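Endonuclease V (Homo sapiens, PDB 6OZE) probably cleaves RNA near inosine as a metal-ion-dependent endoribonuclease of the RNase H-like endonuclease V family. Local coordinates at residues 60-63 / 68-71; 101-104 / 110-113; 166-169 / 174-177. The protein carries 4 engineered substitutions. One frame throughout, in Å; residues are numbered along the deposited sequence.

Interaction 1. Residues 60-63 / 68-71; sequences VVLS and EVVY
Val61 and Tyr71 bind each other through their backbones: Val61 N donates to Tyr71 O over 2.9 Å, and Tyr71 N returns a longer bond to Val61 O. The same carbonyl takes a second N-H, with Val70 N at 2.8 Å from Val61 O and nearly straight (165°), so one oxygen holds two consecutive amides. Towards the turn, Ser63 N donates to Glu68 O over 2.8 Å. The Ser63 hydroxyl adds a side-chain bond, Glu68 N giving its hydrogen to Ser63 OG at 3.1 Å. OG can do this because it sits between the backbone N and the carbonyl carbon of its own residue (chi1 58°), which turns it toward the amide of Glu68, just before the second strand. With an alanine in its place the acceptor for Glu68 N is gone, and that amide would probably be left without its mate and the turn end of the hairpin less firmly held.

Val70 and Tyr71 both face Val61, a classic beta bulge, in the hairpin formed by strands 54-63 and 69-78; strand 69-78 is the outermost at this end of the mixed sheet. The extra residue shifts the register by one, so Leu62 pairs with Val69 rather than with Val70. Short CA-H...O contacts supplement the amide bonds, Leu62 CA lying 3.1 Å from Glu68 O.

Apolar contacts lie on both faces. Leu62 CD1 meets Val69 CG2 at 3.9 Å on the face covered by helix 226-242, while Val61 CB packs against Tyr71 CB at 4.0 Å on the face toward helix 89-106. Beta-branched valines suit the extended positions of Val61 and Val69. Val61 CG1 also meets Val70 CG2. Tyr71 lays its ring against Leu103 while its OH hydrogen-bonds to Lys106 NZ.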
loop_
_atom_site.group_PDB
_atom_site.type_symbol
_atom_site.label_atom_id
_atom_site.label_comp_id
_atom_site.label_asym_id
_atom_site.label_seq_id
_atom_site.Cartn_x
_atom_site.Cartn_y
_atom_site.Cartn_z
ATOM N N VAL A 60 -2.548 -11.578 0.556
ATOM C CA VAL A 60 -3.143 -12.335 -0.535
ATOM C C VAL A 60 -2.231 -12.226 -1.747
ATOM O O VAL A 60 -1.479 -11.258 -1.897
ATOM C CB VAL A 60 -4.573 -11.877 -0.894
ATOM C CG1 VAL A 60 -5.503 -12.032 0.315
ATOM C CG2 VAL A 60 -4.574 -10.428 -1.438
ATOM N N VAL A 61 -2.250 -13.256 -2.580
ATOM C CA VAL A 61 -1.587 -13.199 -3.880
ATOM C C VAL A 61 -2.623 -13.526 -4.941
ATOM O O VAL A 61 -3.383 -14.491 -4.798
ATOM C CB VAL A 61 -0.398 -14.171 -3.969
ATOM C CG1 VAL A 61 0.301 -14.029 -5.330
ATOM C CG2 VAL A 61 0.577 -13.921 -2.804
ATOM N N LEU A 62 -2.667 -12.714 -5.998
ATOM C CA LEU A 62 -3.586 -12.913 -7.104
ATOM C C LEU A 62 -2.807 -13.148 -8.394
ATOM O O LEU A 62 -1.716 -12.607 -8.595
ATOM C CB LEU A 62 -4.489 -11.679 -7.309
ATOM C CG LEU A 62 -5.676 -11.476 -6.368
ATOM C CD1 LEU A 62 -5.270 -11.313 -4.911
ATOM C CD2 LEU A 62 -6.491 -10.268 -6.837
ATOM N N SER A 63 -3.372 -13.967 -9.264
ATOM C CA SER A 63 -2.816 -14.094 -10.597
ATOM C C SER A 63 -3.011 -12.788 -11.358
ATOM O O SER A 63 -3.901 -11.995 -11.053
ATOM C CB SER A 63 -3.506 -15.233 -11.327
ATOM O OG SER A 63 -4.906 -15.019 -11.403
ATOM N N GLU A 68 -7.252 -13.607 -9.955
ATOM C CA GLU A 68 -7.834 -14.673 -9.142
ATOM C C GLU A 68 -6.945 -14.928 -7.941
ATOM O O GLU A 68 -5.717 -14.916 -8.052
ATOM C CB GLU A 68 -7.963 -15.971 -9.938
ATOM C CG GLU A 68 -8.988 -15.880 -11.062
ATOM C CD GLU A 68 -10.386 -15.588 -10.544
ATOM O OE1 GLU A 68 -10.884 -16.361 -9.696
ATOM O OE2 GLU A 68 -10.980 -14.576 -10.973
ATOM N N VAL A 69 -7.560 -15.131 -6.776
ATOM C CA VAL A 69 -6.768 -15.392 -5.577
ATOM C C VAL A 69 -6.116 -16.764 -5.689
ATOM O O VAL A 69 -6.795 -17.777 -5.894
ATOM C CB VAL A 69 -7.628 -15.276 -4.307
ATOM C CG1 VAL A 69 -6.810 -15.659 -3.072
ATOM C CG2 VAL A 69 -8.155 -13.853 -4.143
ATOM N N VAL A 70 -4.789 -16.802 -5.537
ATOM C CA VAL A 70 -4.044 -18.058 -5.504
ATOM C C VAL A 70 -3.439 -18.357 -4.138
ATOM O O VAL A 70 -3.016 -19.500 -3.903
ATOM C CB VAL A 70 -2.973 -18.127 -6.615
ATOM C CG1 VAL A 70 -3.627 -18.076 -7.989
ATOM C CG2 VAL A 70 -1.997 -16.976 -6.488
ATOM N N TYR A 71 -3.400 -17.385 -3.234
ATOM C CA TYR A 71 -2.888 -17.603 -1.887
ATOM C C TYR A 71 -3.542 -16.594 -0.965
ATOM O O TYR A 71 -3.711 -15.431 -1.338
ATOM C CB TYR A 71 -1.369 -17.394 -1.829
ATOM C CG TYR A 71 -0.774 -17.564 -0.444
ATOM C CD1 TYR A 71 -0.417 -18.812 0.015
ATOM C CD2 TYR A 71 -0.572 -16.470 0.390
ATOM C CE1 TYR A 71 0.129 -18.984 1.271
ATOM C CE2 TYR A 71 -0.021 -16.638 1.668
ATOM C CZ TYR A 71 0.317 -17.896 2.090
ATOM O OH TYR A 71 0.870 -18.090 3.347
#

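Interaction 2. Residues 101-104 / 110-113; sequences QQLR and LMPQ
Met111 lays its CE methyl over one face of the Arg104 guanidinium, 3.9 Å above the plane and offset toward the rim, where it approaches CZ and NH1. At the rim of the same group, Arg104 NE makes a weak hydrogen bond to Gln101 OE1 one helical turn earlier, and NH2 a weak one to Thr138 O. These bonds help to set how the flat group is turned. Part of an alpha/beta connection, this contact folds the loop after helix 89-106 back against the helix before the chain enters strand 115-118, an inner strand of the RNase H-like sheet.

No hydrogen bond crosses between 101-104 and 110-113; the contact rests on apolar surfaces and sulfur. The Met111 chain bends at chi2 (-67°) and again at chi3 (-59°), which curls its end back to the helix and lays SD 3.7 Å from Arg104 CA. Sulfur and methyl thus follow the arginine from its backbone to its guanidinium, a path that suits a long, flexible, unbranched side chain. The aliphatic part of Arg104 joins in, its CB 3.8 Å from Met111 SD.

Leu103 serves the deeper side. With CG anti to the backbone N (chi1 180°), its branched end reaches from the helix toward the loop and the sheet, where it also packs on Leu59 and Val61. Leu103 CG passes Met111 SD at 4.0 Å, the two side chains running in opposite directions, and CD1 comes near Leu110 CB. Pro112, rigid and without an N-H to satisfy, suits this buried, extended part of the loop. The CD corner of its ring meets the leucine methyl end-on, Pro112 CD lying 3.8 Å from Leu103 CD2.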
loop_
_atom_site.group_PDB
_atom_site.type_symbol
_atom_site.label_atom_id
_atom_site.label_comp_id
_atom_site.label_asym_id
_atom_site.label_seq_id
_atom_site.Cartn_x
_atom_site.Cartn_y
_atom_site.Cartn_z
ATOM N N GLN A 101 7.419 -13.643 4.709
ATOM C CA GLN A 101 8.462 -14.645 4.901
ATOM C C GLN A 101 7.881 -16.049 5.017
ATOM O O GLN A 101 8.441 -17.003 4.461
ATOM C CB GLN A 101 9.333 -14.304 6.110
ATOM C CG GLN A 101 10.568 -15.199 6.219
ATOM C CD GLN A 101 11.491 -15.061 5.014
ATOM O OE1 GLN A 101 11.553 -14.006 4.379
ATOM N NE2 GLN A 101 12.207 -16.133 4.692
ATOM N N GLN A 102 6.757 -16.204 5.724
ATOM C CA GLN A 102 6.091 -17.501 5.762
ATOM C C GLN A 102 5.793 -18.005 4.354
ATOM O O GLN A 102 6.043 -19.174 4.029
ATOM C CB GLN A 102 4.797 -17.417 6.573
ATOM C CG GLN A 102 3.944 -18.674 6.439
ATOM C CD GLN A 102 2.525 -18.504 6.946
ATOM O OE1 GLN A 102 2.060 -17.387 7.167
ATOM N NE2 GLN A 102 1.826 -19.620 7.131
ATOM N N LEU A 103 5.259 -17.132 3.504
ATOM C CA LEU A 103 5.002 -17.517 2.120
ATOM C C LEU A 103 6.299 -17.896 1.409
ATOM O O LEU A 103 6.367 -18.922 0.726
ATOM C CB LEU A 103 4.293 -16.370 1.400
ATOM C CG LEU A 103 3.974 -16.649 -0.072
ATOM C CD1 LEU A 103 3.147 -17.924 -0.206
ATOM C CD2 LEU A 103 3.266 -15.445 -0.693
ATOM N N ARG A 104 7.345 -17.076 1.571
ATOM C CA ARG A 104 8.604 -17.304 0.863
ATOM C C ARG A 104 9.192 -18.673 1.179
ATOM O O ARG A 104 9.829 -19.290 0.317
ATOM C CB ARG A 104 9.610 -16.197 1.207
ATOM C CG ARG A 104 10.689 -15.972 0.148
ATOM C CD ARG A 104 11.832 -15.081 0.650
ATOM N NE ARG A 104 11.396 -13.746 1.063
ATOM C CZ ARG A 104 11.415 -12.668 0.282
ATOM N NH1 ARG A 104 11.844 -12.754 -0.970
ATOM N NH2 ARG A 104 11.005 -11.496 0.752
ATOM N N LEU A 110 4.720 -19.160 -5.263
ATOM C CA LEU A 110 3.587 -18.245 -5.249
ATOM C C LEU A 110 3.970 -16.846 -4.794
ATOM O O LEU A 110 3.083 -16.002 -4.616
ATOM C CB LEU A 110 2.449 -18.789 -4.378
ATOM C CG LEU A 110 1.688 -19.998 -4.929
ATOM C CD1 LEU A 110 0.603 -20.436 -3.951
ATOM C CD2 LEU A 110 1.102 -19.707 -6.303
ATOM N N MET A 111 5.259 -16.579 -4.596
ATOM C CA MET A 111 5.677 -15.275 -4.100
ATOM C C MET A 111 5.226 -14.194 -5.070
ATOM O O MET A 111 5.371 -14.358 -6.291
ATOM C CB MET A 111 7.197 -15.213 -3.967
ATOM C CG MET A 111 7.713 -15.712 -2.625
ATOM S SD MET A 111 7.225 -14.624 -1.268
ATOM C CE MET A 111 7.955 -13.074 -1.777
ATOM N N PRO A 112 4.676 -13.096 -4.580
ATOM C CA PRO A 112 4.282 -12.009 -5.479
ATOM C C PRO A 112 5.494 -11.303 -6.069
ATOM O O PRO A 112 6.561 -11.222 -5.457
ATOM C CB PRO A 112 3.499 -11.068 -4.561
ATOM C CG PRO A 112 4.004 -11.359 -3.177
ATOM C CD PRO A 112 4.304 -12.835 -3.179
ATOM N N GLN A 113 5.310 -10.752 -7.269
ATOM C CA GLN A 113 6.356 -9.942 -7.883
ATOM C C GLN A 113 6.262 -8.475 -7.484
ATOM O O GLN A 113 7.200 -7.704 -7.753
ATOM C CB GLN A 113 6.279 -10.076 -9.409
ATOM C CG GLN A 113 6.653 -11.465 -9.898
ATOM C CD GLN A 113 6.122 -11.742 -11.277
ATOM O OE1 GLN A 113 4.962 -12.112 -11.429
ATOM N NE2 GLN A 113 6.957 -11.550 -12.297
#

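Interaction 3. Residues 166-169 / 174-177; sequences RLLQ and SFPL. With NA (sodium ion), chain F.
Leu168 brings CD2 to the edge of the Phe175 ring, 3.9 Å from Phe175 CD2 and near the ring plane. CD1 comes equally near Phe175 CE2, so the branched end spans one side of the ring, the two side chains crossing at about a right angle. Leu168 CD2 also touches the backbone, 3.7 Å from Ser174 N. Phe175 occupies the buried side of its strand, where its broad ring also meets His161 and Ile165 of helix 159-167. The contact closes a helix-loop-strand connection: the chain leaves helix 159-167, turns, and enters strand 174-178, the last strand at this end of the sheet, paired antiparallel with 184-189.

While its side chain points inward, Leu168 turns its carbonyl to a sodium ion, with Leu168 O 2.3 Å from the metal. Arg166 O binds at the same distance, and three waters take further places. Gln169, bent at chi2 (-72°), brings its neutral amide oxygen round to the ion, OE1 standing 2.8 Å from the sodium. The carbonyl of Arg166 serves the metal, whereas its guanidinium forms a salt bridge with Glu163.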
loop_
_atom_site.group_PDB
_atom_site.type_symbol
_atom_site.label_atom_id
_atom_site.label_comp_id
_atom_site.label_asym_id
_atom_site.label_seq_id
_atom_site.Cartn_x
_atom_site.Cartn_y
_atom_site.Cartn_z
ATOM N N ARG A 166 -12.936 16.841 -10.102
ATOM C CA ARG A 166 -14.069 17.041 -11.003
ATOM C C ARG A 166 -13.709 16.682 -12.441
ATOM O O ARG A 166 -14.519 16.094 -13.163
ATOM C CB ARG A 166 -14.568 18.484 -10.925
ATOM C CG ARG A 166 -15.642 18.809 -11.969
ATOM C CD ARG A 166 -16.192 20.221 -11.856
ATOM N NE ARG A 166 -15.165 21.250 -12.000
ATOM C CZ ARG A 166 -14.732 21.724 -13.162
ATOM N NH1 ARG A 166 -13.796 22.665 -13.183
ATOM N NH2 ARG A 166 -15.244 21.275 -14.302
ATOM N N LEU A 167 -12.484 17.001 -12.866
ATOM C CA LEU A 167 -12.092 16.804 -14.252
ATOM C C LEU A 167 -11.651 15.380 -14.562
ATOM O O LEU A 167 -11.488 15.051 -15.745
ATOM C CB LEU A 167 -11.024 17.827 -14.639
ATOM C CG LEU A 167 -11.648 19.218 -14.789
ATOM C CD1 LEU A 167 -10.602 20.278 -14.644
ATOM C CD2 LEU A 167 -12.358 19.329 -16.129
ATOM N N LEU A 168 -11.478 14.537 -13.547
ATOM C CA LEU A 168 -11.321 13.108 -13.799
ATOM C C LEU A 168 -12.615 12.571 -14.393
ATOM O O LEU A 168 -13.709 12.917 -13.941
ATOM C CB LEU A 168 -11.038 12.369 -12.490
ATOM C CG LEU A 168 -9.745 12.690 -11.736
ATOM C CD1 LEU A 168 -9.726 12.019 -10.365
ATOM C CD2 LEU A 168 -8.528 12.266 -12.558
ATOM N N GLN A 169 -12.496 11.712 -15.407
ATOM C CA GLN A 169 -13.669 11.260 -16.147
ATOM C C GLN A 169 -13.882 9.756 -16.072
ATOM O O GLN A 169 -15.019 9.306 -15.885
ATOM C CB GLN A 169 -13.577 11.690 -17.622
ATOM C CG GLN A 169 -13.624 13.189 -17.833
ATOM C CD GLN A 169 -15.004 13.759 -17.594
ATOM O OE1 GLN A 169 -15.386 14.037 -16.457
ATOM N NE2 GLN A 169 -15.764 13.936 -18.668
ATOM N N SER A 174 -5.796 10.314 -14.199
ATOM C CA SER A 174 -4.970 10.574 -13.025
ATOM C C SER A 174 -4.398 11.981 -13.100
ATOM O O SER A 174 -4.294 12.570 -14.181
ATOM C CB SER A 174 -3.827 9.554 -12.910
ATOM O OG SER A 174 -2.968 9.643 -14.037
ATOM N N PHE A 175 -4.048 12.530 -11.931
ATOM C CA PHE A 175 -3.361 13.814 -11.884
ATOM C C PHE A 175 -2.290 13.793 -10.801
ATOM O O PHE A 175 -2.410 13.047 -9.826
ATOM C CB PHE A 175 -4.313 15.017 -11.694
ATOM C CG PHE A 175 -5.097 15.037 -10.394
ATOM C CD1 PHE A 175 -4.532 15.538 -9.222
ATOM C CD2 PHE A 175 -6.428 14.648 -10.364
ATOM C CE1 PHE A 175 -5.271 15.631 -8.059
ATOM C CE2 PHE A 175 -7.170 14.721 -9.188
ATOM C CZ PHE A 175 -6.586 15.206 -8.035
ATOM N N PRO A 176 -1.220 14.569 -10.962
ATOM C CA PRO A 176 -0.100 14.492 -10.019
ATOM C C PRO A 176 -0.336 15.281 -8.740
ATOM O O PRO A 176 -1.056 16.281 -8.716
ATOM C CB PRO A 176 1.067 15.087 -10.818
ATOM C CG PRO A 176 0.406 16.066 -11.755
ATOM C CD PRO A 176 -0.918 15.432 -12.122
ATOM N N LEU A 177 0.289 14.793 -7.653
ATOM C CA LEU A 177 0.264 15.458 -6.355
ATOM C C LEU A 177 1.652 16.033 -6.108
ATOM O O LEU A 177 2.607 15.289 -5.862
ATOM C CB LEU A 177 -0.124 14.459 -5.264
ATOM C CG LEU A 177 -1.440 13.740 -5.579
ATOM C CD1 LEU A 177 -1.635 12.550 -4.639
ATOM C CD2 LEU A 177 -2.612 14.695 -5.477
HETATM NA NA NA F . -15.652 14.146 -13.688
HETATM O O HOH W 1 -17.705 15.518 -13.499
HETATM O O HOH W 2 -17.194 12.174 -13.725
HETATM O O HOH W 3 -15.175 13.607 -11.520
#

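How the interactions relate
Interactions 1 and 2 form one continuous packing unit, their centres 11 Å apart. Helix 89-106 is the next element after strand 69-78 and lies over the hairpin: Tyr71 CE1 touches Leu103 CD1 at 3.5 Å, and Val61 CG1 comes as close to Leu110 O. Interaction 3 stands apart, about 30 Å centre to centre from interaction 1 and 34 Å from interaction 2, yet it reaches the same sheet as interaction 1. The hairpin of 60-63 and 68-71 and strand 174-177 thus mark the two ends of that sheet. Interaction 3 contains a sodium site, while another sodium lies about 8 Å from the side chain of Ser63 in interaction 1.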